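Local coordinates for arabinan endo-1,5-alpha-l-arabinosidase A (PDB 1GYE), which cleaves alpha-1,5-linked arabinofuranosyl bonds of linear arabinan in plant cell walls, releasing almost exclusively arabinotriose, at residues L122-A127 and F142-G147; H61-D66 and S79-G84; K85-I90 and S116-D121. All blocks are in the same frame, centred on the assembly; numbering follows the deposited sequence.

In the fold
The three contacts lie side by side in one sector of the five-bladed beta-propeller and border the groove that binds the arabinan chain. Contacts 1 and 3 have centres about 8 Å apart, while contact 2 lies about 11 Å from contact 1 and about 12 Å from contact 3. Serine hydroxyls link them: S81 OG of contact 2 lies 2.5 Å from S88 OG of contact 3, and S116 OG of contact 3 is 3.1 Å from A125 N of contact 1. Contacts 1 and 2 share the arabinofuranose of chain B, whereas contacts 2 and 3 both reach that of chain D. The side chain of A64 in contact 2 comes within about 4 Å of that of D7, the probable proton acceptor.

Contact 1. Residues L122-A127 and F142-G147; sequences LWNAIA and FGSFWG. With AHR (alpha-L-arabinofuranose), chain B.
F142, W146 and N124 bury the largest areas where loop 122-127 runs along 142-147. The F142 ring directs its edge at the face of the six-membered ring of W123 in an offset edge-to-face pair, with centroids 5.5 Å apart and planes at 78°. Its own rim is also lined by two carbonyl oxygens lying near the ring plane, I126 O and N124 O, with N124 O 3.5 Å from F142 CD2. I126 O does double duty, since it accepts the amide of G143 at 2.8 Å (G143 N to I126 O).

At the other end of the contact, W146 sits against the backbone of L122 through its CB, and its CD1 meets L122 CD1 at 4.0 Å, the two side chains crossing at about a right angle. The far corner of the indole approaches N124: W146 CZ3 is 3.5 Å from N124 ND2, with amide and ring planes 63° apart. The indole NE1 is held separately by the carbonyl of D181.

N124 swings its amide clear of its own backbone N (chi1 -170°) and into the substrate groove. There ND2 makes a weak bond of 3.0 Å to O2 of the chain B arabinofuranose, and that hydroxyl donates in turn to S144 OG at 2.7 Å, while a face of F145 covers the sugar's C1. S144 OG is also bonded to E190, the probable proton donor. The bond between S88 and N124 OD1 is consistent with the amide being held with ND2 toward the sugar, where O2 accepts weakly from N124 and donates to S144.

Contact 2. Residues H61-D66 and S79-G84; sequences HLWAPD and SVSAFG. With AHR (alpha-L-arabinofuranose), chain B; AHR (alpha-L-arabinofuranose), chain C; AHR (alpha-L-arabinofuranose), chain D; AHR (alpha-L-arabinofuranose), chain E.
W63 and S79 form an antiparallel hydrogen-bonded pair in the hairpin of strands 61-70 and 73-80, part of a propeller blade. The tight part of the contact is here. W63 N donates to S79 O at 2.9 Å, in the carbonyl plane and on a lone pair, whereas the return bond from S79 N to W63 O is weak. The hydroxyl of S79 adds a third link, S79 OG to W63 O at 3.0 Å, arriving from above the carbonyl plane, and it also binds the backbone of A127. Beside this pair the L62 and V80 side chains run together in one direction, L62 CD2 3.6 Å from V80 CG2.

Beyond S79 the two segments diverge and a water bridges them: it donates to H61 O and S79 O and accepts a weak bond from S81 N. The W63 indole extends over this water toward S81, its CG lying beside the backbone N (chi1 -58°). S81 CB sits over one face of its six-membered ring, a CH-pi contact at 3.8 Å from the centroid, while the arabinofuranose of chain C covers the opposite face.

The loose side is the sugar groove. F83 is exposed and meets the W63 ring edge through its backbone N; its ring instead meets the chain B and chain D sugars obliquely. H61 leads away from the hairpin, with H61 ND1 3.2 Å from O2 of the chain E sugar. G84 N donates to O3 of the chain B arabinofuranose at 2.7 Å.

Contact 3. Residues K85-I90 and S116-D121; sequences KNTSAI and SVPQRD. With AHR (alpha-L-arabinofuranose), chain D.
The N86 and P118 side chains pass alongside one another, running in opposing senses, with N86 OD1 3.5 Å from P118 CA. Next to them T87 crosses the same proline at a slant, and its methyl CG2 rests 3.6 Å from P118 CG. P118 is thus flanked by a polar and an apolar neighbour at the partly exposed margin of the contact.

The other end of the N86 amide turns to the backbone. With CG set between backbone N and carbonyl carbon (chi1 71°), N86 ND2 reaches D121 O in a weak bond of 3.3 Å; its stronger partner is the carbonyl of W123. A water joins the same group, accepting from N86 ND2 and Q119 N and donating to D121 O, so the turn 117-121 is tied to 85-90 both directly and through solvent.

Deeper in, S116 folds its hydroxyl back toward segment 85-90, and S116 OG donates to N86 O at 2.6 Å. S116 N bonds S88 O at 2.9 Å. Within the turn, V117 N and a side-on R120 converge on D121 OD2, with R120 NH2 at 2.6 Å from that oxygen and V117 CG2 over the guanidinium face. Away from these bonds K85 extends into the groove, where K85 NZ donates to O1 of the chain D arabinofuranose at 3.0 Å.

S88 and S116 form an antiparallel hydrogen-bonded pair where strands 88-95 and 108-116, the third and fourth strands of a four-stranded antiparallel propeller blade, meet at its substrate-facing end.

Contact 1. Residues L122-A127 and F142-G147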
# COMPACT_ATOMS: atom_id res chain seq x y z
N LEU A 122 19.31 -1.81 -4.36
CA LEU A 122 18.80 -0.51 -4.71
C LEU A 122 17.25 -0.44 -4.69
O LEU A 122 16.60 0.00 -5.63
CB LEU A 122 19.43 -0.05 -6.01
CG LEU A 122 20.17 1.33 -5.96
CD1 LEU A 122 21.06 1.55 -4.70
CD2 LEU A 122 20.98 1.59 -7.23
N TRP A 123 16.69 -0.82 -3.55
CA TRP A 123 15.25 -0.83 -3.36
C TRP A 123 15.05 -0.94 -1.88
O TRP A 123 15.99 -1.26 -1.19
CB TRP A 123 14.58 -2.00 -4.08
CG TRP A 123 15.30 -3.38 -4.15
CD1 TRP A 123 16.07 -3.83 -5.17
CD2 TRP A 123 15.24 -4.46 -3.20
NE1 TRP A 123 16.51 -5.11 -4.91
CE2 TRP A 123 16.01 -5.52 -3.71
CE3 TRP A 123 14.59 -4.64 -1.97
CZ2 TRP A 123 16.16 -6.76 -3.04
CZ3 TRP A 123 14.75 -5.88 -1.28
CH2 TRP A 123 15.52 -6.91 -1.82
N ASN A 124 13.84 -0.69 -1.39
CA ASN A 124 13.57 -0.58 0.01
C ASN A 124 12.40 -1.48 0.27
O ASN A 124 11.33 -1.23 -0.25
CB ASN A 124 13.15 0.86 0.29
CG ASN A 124 13.08 1.16 1.76
OD1 ASN A 124 13.43 0.30 2.60
ND2 ASN A 124 12.65 2.38 2.10
N ALA A 125 12.58 -2.57 1.02
CA ALA A 125 11.49 -3.54 1.22
C ALA A 125 10.42 -2.99 2.18
O ALA A 125 10.29 -3.43 3.31
CB ALA A 125 12.04 -4.85 1.76
N ILE A 126 9.68 -1.98 1.72
CA ILE A 126 8.44 -1.59 2.37
C ILE A 126 7.27 -1.56 1.37
O ILE A 126 7.47 -1.62 0.15
CB ILE A 126 8.58 -0.23 3.09
CG1 ILE A 126 8.79 0.89 2.09
CG2 ILE A 126 9.73 -0.23 4.18
CD1 ILE A 126 8.71 2.25 2.77
N ALA A 127 6.05 -1.54 1.93
CA ALA A 127 4.83 -1.19 1.22
C ALA A 127 4.39 -2.22 0.28
O ALA A 127 4.23 -1.94 -0.90
CB ALA A 127 4.98 0.12 0.51
N PHE A 142 6.13 -3.96 -4.32
CA PHE A 142 6.56 -3.20 -3.14
C PHE A 142 7.52 -2.06 -3.56
O PHE A 142 7.93 -2.00 -4.72
CB PHE A 142 7.25 -4.11 -2.13
CG PHE A 142 8.63 -4.51 -2.53
CD1 PHE A 142 8.84 -5.59 -3.39
CD2 PHE A 142 9.74 -3.79 -2.05
CE1 PHE A 142 10.15 -5.96 -3.82
CE2 PHE A 142 11.04 -4.14 -2.44
CZ PHE A 142 11.25 -5.24 -3.34
N GLY A 143 7.88 -1.17 -2.61
CA GLY A 143 9.00 -0.26 -2.78
C GLY A 143 8.76 1.19 -2.43
O GLY A 143 7.60 1.65 -2.27
N SER A 144 9.85 1.92 -2.34
CA SER A 144 9.83 3.33 -1.95
C SER A 144 11.21 3.93 -2.23
O SER A 144 12.19 3.40 -1.73
CB SER A 144 9.59 3.39 -0.45
OG SER A 144 9.58 4.71 0.04
N PHE A 145 11.30 4.98 -3.06
CA PHE A 145 12.57 5.62 -3.37
C PHE A 145 13.63 4.63 -3.86
O PHE A 145 13.29 3.56 -4.41
CB PHE A 145 13.08 6.36 -2.14
CG PHE A 145 12.27 7.54 -1.81
CD1 PHE A 145 10.95 7.39 -1.36
CD2 PHE A 145 12.77 8.82 -2.00
CE1 PHE A 145 10.14 8.52 -1.05
CE2 PHE A 145 11.98 9.96 -1.66
CZ PHE A 145 10.66 9.80 -1.19
N TRP A 146 14.91 4.96 -3.66
CA TRP A 146 15.97 4.12 -4.22
C TRP A 146 15.63 3.85 -5.67
O TRP A 146 15.31 4.80 -6.36
CB TRP A 146 16.16 2.84 -3.40
CG TRP A 146 17.01 3.11 -2.19
CD1 TRP A 146 18.35 2.98 -2.10
CD2 TRP A 146 16.57 3.62 -0.91
NE1 TRP A 146 18.79 3.36 -0.85
CE2 TRP A 146 17.72 3.75 -0.09
CE3 TRP A 146 15.33 3.98 -0.38
CZ2 TRP A 146 17.67 4.20 1.22
CZ3 TRP A 146 15.27 4.43 0.94
CH2 TRP A 146 16.45 4.56 1.73
N GLY A 147 15.70 2.59 -6.14
CA GLY A 147 15.53 2.31 -7.54
C GLY A 147 14.09 1.99 -7.87
O GLY A 147 13.81 1.44 -8.94
O5 AHR B . 8.14 7.80 4.40
C5 AHR B . 8.85 6.78 3.78
C4 AHR B . 10.27 7.20 3.97
O4 AHR B . 10.62 8.11 2.95
C3 AHR B . 11.10 5.96 3.85
O3 AHR B . 11.86 5.87 5.05
C2 AHR B . 11.99 6.22 2.66
O2 AHR B . 11.67 5.23 1.68
C1 AHR B . 11.71 7.63 2.20
O HOH W 1 12.40 1.12 -3.59

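Contact 2. Residues H61-D66 and S79-G84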
# COMPACT_ATOMS: atom_id res chain seq x y z
N HIS A 61 5.82 0.82 15.42
CA HIS A 61 4.90 1.08 14.29
C HIS A 61 5.27 0.32 13.03
O HIS A 61 6.34 0.55 12.43
CB HIS A 61 4.82 2.58 13.99
CG HIS A 61 4.36 3.41 15.15
ND1 HIS A 61 3.07 3.88 15.28
CD2 HIS A 61 5.02 3.83 16.26
CE1 HIS A 61 2.97 4.58 16.39
NE2 HIS A 61 4.13 4.56 17.01
N LEU A 62 4.39 -0.58 12.60
CA LEU A 62 4.57 -1.27 11.32
C LEU A 62 3.98 -0.40 10.26
O LEU A 62 3.06 0.39 10.55
CB LEU A 62 3.95 -2.66 11.35
CG LEU A 62 4.52 -3.54 12.51
CD1 LEU A 62 3.63 -4.72 12.80
CD2 LEU A 62 5.92 -4.05 12.21
N TRP A 63 4.51 -0.51 9.04
CA TRP A 63 4.09 0.37 7.97
C TRP A 63 3.39 -0.35 6.85
O TRP A 63 3.74 -1.50 6.46
CB TRP A 63 5.27 1.09 7.33
CG TRP A 63 6.14 1.95 8.23
CD1 TRP A 63 5.94 2.25 9.56
CD2 TRP A 63 7.36 2.61 7.85
NE1 TRP A 63 6.96 3.05 10.02
CE2 TRP A 63 7.85 3.28 9.01
CE3 TRP A 63 8.09 2.70 6.65
CZ2 TRP A 63 9.04 4.03 9.02
CZ3 TRP A 63 9.29 3.47 6.64
CH2 TRP A 63 9.75 4.12 7.82
N ALA A 64 2.43 0.36 6.29
CA ALA A 64 1.98 0.07 4.97
C ALA A 64 1.58 -1.40 4.84
O ALA A 64 2.20 -2.16 4.10
CB ALA A 64 3.09 0.43 3.96
N PRO A 65 0.51 -1.80 5.55
CA PRO A 65 0.08 -3.19 5.49
C PRO A 65 -0.54 -3.50 4.14
O PRO A 65 -0.91 -2.59 3.33
CB PRO A 65 -1.01 -3.23 6.55
CG PRO A 65 -1.56 -1.86 6.53
CD PRO A 65 -0.38 -0.98 6.39
N ASP A 66 -0.64 -4.79 3.86
CA ASP A 66 -1.58 -5.19 2.82
C ASP A 66 -2.34 -6.43 3.27
O ASP A 66 -1.76 -7.32 3.93
CB ASP A 66 -0.88 -5.41 1.47
CG ASP A 66 -1.87 -5.46 0.33
OD1 ASP A 66 -2.72 -4.55 0.28
OD2 ASP A 66 -1.89 -6.37 -0.53
N SER A 79 5.38 -3.88 7.12
CA SER A 79 6.75 -3.41 6.89
C SER A 79 7.44 -2.95 8.15
O SER A 79 6.93 -2.08 8.85
CB SER A 79 6.77 -2.22 5.90
OG SER A 79 6.02 -2.46 4.72
N VAL A 80 8.60 -3.53 8.44
CA VAL A 80 9.53 -3.06 9.46
C VAL A 80 10.63 -2.18 8.81
O VAL A 80 11.23 -2.57 7.79
CB VAL A 80 10.14 -4.30 10.23
CG1 VAL A 80 11.13 -3.86 11.29
CG2 VAL A 80 9.06 -5.18 10.88
N SER A 81 10.92 -1.00 9.34
CA SER A 81 11.82 -0.08 8.64
C SER A 81 12.31 1.04 9.55
O SER A 81 12.03 1.04 10.74
CB SER A 81 11.13 0.56 7.44
OG SER A 81 12.08 1.14 6.51
N ALA A 82 13.08 1.98 8.98
CA ALA A 82 13.44 3.20 9.71
C ALA A 82 13.40 4.36 8.74
O ALA A 82 13.65 4.19 7.54
CB ALA A 82 14.81 3.10 10.34
N PHE A 83 13.09 5.53 9.27
CA PHE A 83 12.89 6.68 8.44
C PHE A 83 14.10 6.99 7.61
O PHE A 83 15.18 7.21 8.16
CB PHE A 83 12.57 7.94 9.26
CG PHE A 83 12.04 9.08 8.41
CD1 PHE A 83 11.12 8.83 7.37
CD2 PHE A 83 12.44 10.41 8.65
CE1 PHE A 83 10.61 9.87 6.57
CE2 PHE A 83 11.93 11.48 7.83
CZ PHE A 83 11.01 11.18 6.79
N GLY A 84 13.88 7.10 6.30
CA GLY A 84 14.94 7.44 5.38
C GLY A 84 16.05 6.40 5.19
O GLY A 84 17.10 6.75 4.66
O5 AHR B . 8.14 7.80 4.40
C5 AHR B . 8.85 6.78 3.78
C4 AHR B . 10.27 7.20 3.97
O4 AHR B . 10.62 8.11 2.95
C3 AHR B . 11.10 5.96 3.85
O3 AHR B . 11.86 5.87 5.05
C2 AHR B . 11.99 6.22 2.66
O2 AHR B . 11.67 5.23 1.68
C1 AHR B . 11.71 7.63 2.20
O5 AHR C . 5.81 6.05 8.67
C5 AHR C . 5.22 6.32 7.41
C4 AHR C . 6.11 5.78 6.34
O4 AHR C . 7.00 6.86 6.11
C3 AHR C . 5.40 5.54 5.03
O3 AHR C . 5.23 4.16 4.72
C2 AHR C . 6.34 6.16 4.03
O2 AHR C . 5.60 6.59 2.88
C1 AHR C . 6.85 7.35 4.80
O5 AHR D . 15.69 11.87 4.85
C5 AHR D . 15.84 10.78 5.78
C4 AHR D . 16.99 11.05 6.74
O4 AHR D . 17.90 9.95 6.66
C3 AHR D . 16.54 11.07 8.20
O3 AHR D . 16.59 12.35 8.82
C2 AHR D . 17.52 10.16 8.89
O2 AHR D . 16.95 9.64 10.10
C1 AHR D . 17.66 9.13 7.80
O1 AHR D . 18.71 8.20 8.00
O5 AHR E . -2.68 7.89 11.37
C5 AHR E . -2.11 6.65 11.84
C4 AHR E . -0.75 6.94 12.46
O4 AHR E . 0.09 7.76 11.63
C3 AHR E . 0.04 5.71 12.74
O3 AHR E . -0.23 5.42 14.09
C2 AHR E . 1.45 6.26 12.66
O2 AHR E . 2.39 5.23 12.41
C1 AHR E . 1.42 7.28 11.56
O HOH W 2 8.17 0.02 10.45

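Contact 3. Residues K85-I90 and S116-D121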
# COMPACT_ATOMS: atom_id res chain seq x y z
N LYS A 85 15.82 5.17 5.64
CA LYS A 85 16.80 4.10 5.50
C LYS A 85 16.17 2.94 4.77
O LYS A 85 14.92 2.81 4.78
CB LYS A 85 17.25 3.62 6.86
CG LYS A 85 17.91 4.72 7.68
CD LYS A 85 18.61 4.16 8.90
CE LYS A 85 19.26 5.28 9.77
NZ LYS A 85 20.34 5.90 8.96
N ASN A 86 17.00 2.12 4.12
CA ASN A 86 16.46 0.89 3.54
C ASN A 86 16.90 -0.38 4.31
O ASN A 86 16.95 -1.50 3.74
CB ASN A 86 16.68 0.81 2.02
CG ASN A 86 18.15 0.57 1.63
OD1 ASN A 86 19.10 1.03 2.31
ND2 ASN A 86 18.35 -0.18 0.55
N THR A 87 17.18 -0.21 5.61
CA THR A 87 17.21 -1.34 6.51
C THR A 87 15.74 -1.67 6.77
O THR A 87 15.11 -1.10 7.69
CB THR A 87 17.88 -1.00 7.83
OG1 THR A 87 17.18 0.11 8.39
CG2 THR A 87 19.36 -0.51 7.64
N SER A 88 15.21 -2.58 5.97
CA SER A 88 13.78 -2.82 5.98
C SER A 88 13.48 -4.27 5.65
O SER A 88 14.28 -4.94 4.97
CB SER A 88 13.10 -1.92 4.94
OG SER A 88 13.36 -0.55 5.20
N ALA A 89 12.31 -4.74 6.10
CA ALA A 89 11.82 -6.05 5.68
C ALA A 89 10.31 -6.07 5.69
O ALA A 89 9.66 -5.35 6.45
CB ALA A 89 12.35 -7.13 6.52
N ILE A 90 9.76 -6.88 4.80
CA ILE A 90 8.34 -7.08 4.76
C ILE A 90 8.10 -8.47 5.28
O ILE A 90 8.70 -9.44 4.77
CB ILE A 90 7.80 -6.95 3.34
CG1 ILE A 90 7.92 -5.52 2.86
CG2 ILE A 90 6.31 -7.33 3.28
CD1 ILE A 90 7.87 -5.44 1.28
N SER A 116 15.58 -5.71 2.54
CA SER A 116 16.57 -4.98 1.76
C SER A 116 17.71 -4.66 2.69
O SER A 116 17.49 -4.48 3.90
CB SER A 116 16.00 -3.69 1.23
OG SER A 116 15.40 -2.95 2.28
N VAL A 117 18.91 -4.57 2.12
CA VAL A 117 20.16 -4.28 2.85
C VAL A 117 20.95 -3.11 2.19
O VAL A 117 21.26 -3.12 0.97
CB VAL A 117 21.06 -5.55 2.84
CG1 VAL A 117 22.44 -5.30 3.49
CG2 VAL A 117 20.33 -6.76 3.51
N PRO A 118 21.29 -2.11 2.99
CA PRO A 118 22.01 -0.93 2.47
C PRO A 118 23.24 -1.37 1.71
O PRO A 118 23.93 -2.24 2.25
CB PRO A 118 22.48 -0.23 3.77
CG PRO A 118 21.41 -0.57 4.72
CD PRO A 118 21.07 -2.02 4.44
N GLN A 119 23.52 -0.76 0.54
CA GLN A 119 24.71 -1.09 -0.27
C GLN A 119 24.58 -2.37 -1.09
O GLN A 119 25.22 -2.54 -2.16
CB GLN A 119 25.99 -1.12 0.53
CG GLN A 119 26.32 0.17 1.36
CD GLN A 119 26.77 1.36 0.46
OE1 GLN A 119 27.56 1.18 -0.50
NE2 GLN A 119 26.26 2.54 0.76
N ARG A 120 23.74 -3.28 -0.65
CA ARG A 120 23.51 -4.45 -1.48
C ARG A 120 22.34 -4.19 -2.45
O ARG A 120 22.46 -4.47 -3.63
CB ARG A 120 23.22 -5.66 -0.62
CG ARG A 120 22.96 -6.97 -1.42
CD ARG A 120 22.39 -8.11 -0.57
NE ARG A 120 21.01 -7.83 -0.26
CZ ARG A 120 20.22 -8.58 0.50
NH1 ARG A 120 20.71 -9.67 1.07
NH2 ARG A 120 18.94 -8.24 0.67
N ASP A 121 21.24 -3.64 -1.94
CA ASP A 121 20.04 -3.46 -2.73
C ASP A 121 19.71 -2.04 -3.11
O ASP A 121 19.79 -1.14 -2.28
CB ASP A 121 18.85 -4.04 -1.98
CG ASP A 121 19.08 -5.49 -1.57
OD1 ASP A 121 19.61 -6.28 -2.40
OD2 ASP A 121 18.81 -5.89 -0.41
O5 AHR D . 15.69 11.87 4.85
C5 AHR D . 15.84 10.78 5.78
C4 AHR D . 16.99 11.05 6.74
O4 AHR D . 17.90 9.95 6.66
C3 AHR D . 16.54 11.07 8.20
O3 AHR D . 16.59 12.35 8.82
C2 AHR D . 17.52 10.16 8.89
O2 AHR D . 16.95 9.64 10.10
C1 AHR D . 17.66 9.13 7.80
O1 AHR D . 18.71 8.20 8.00
O HOH W 3 21.25 0.38 -0.66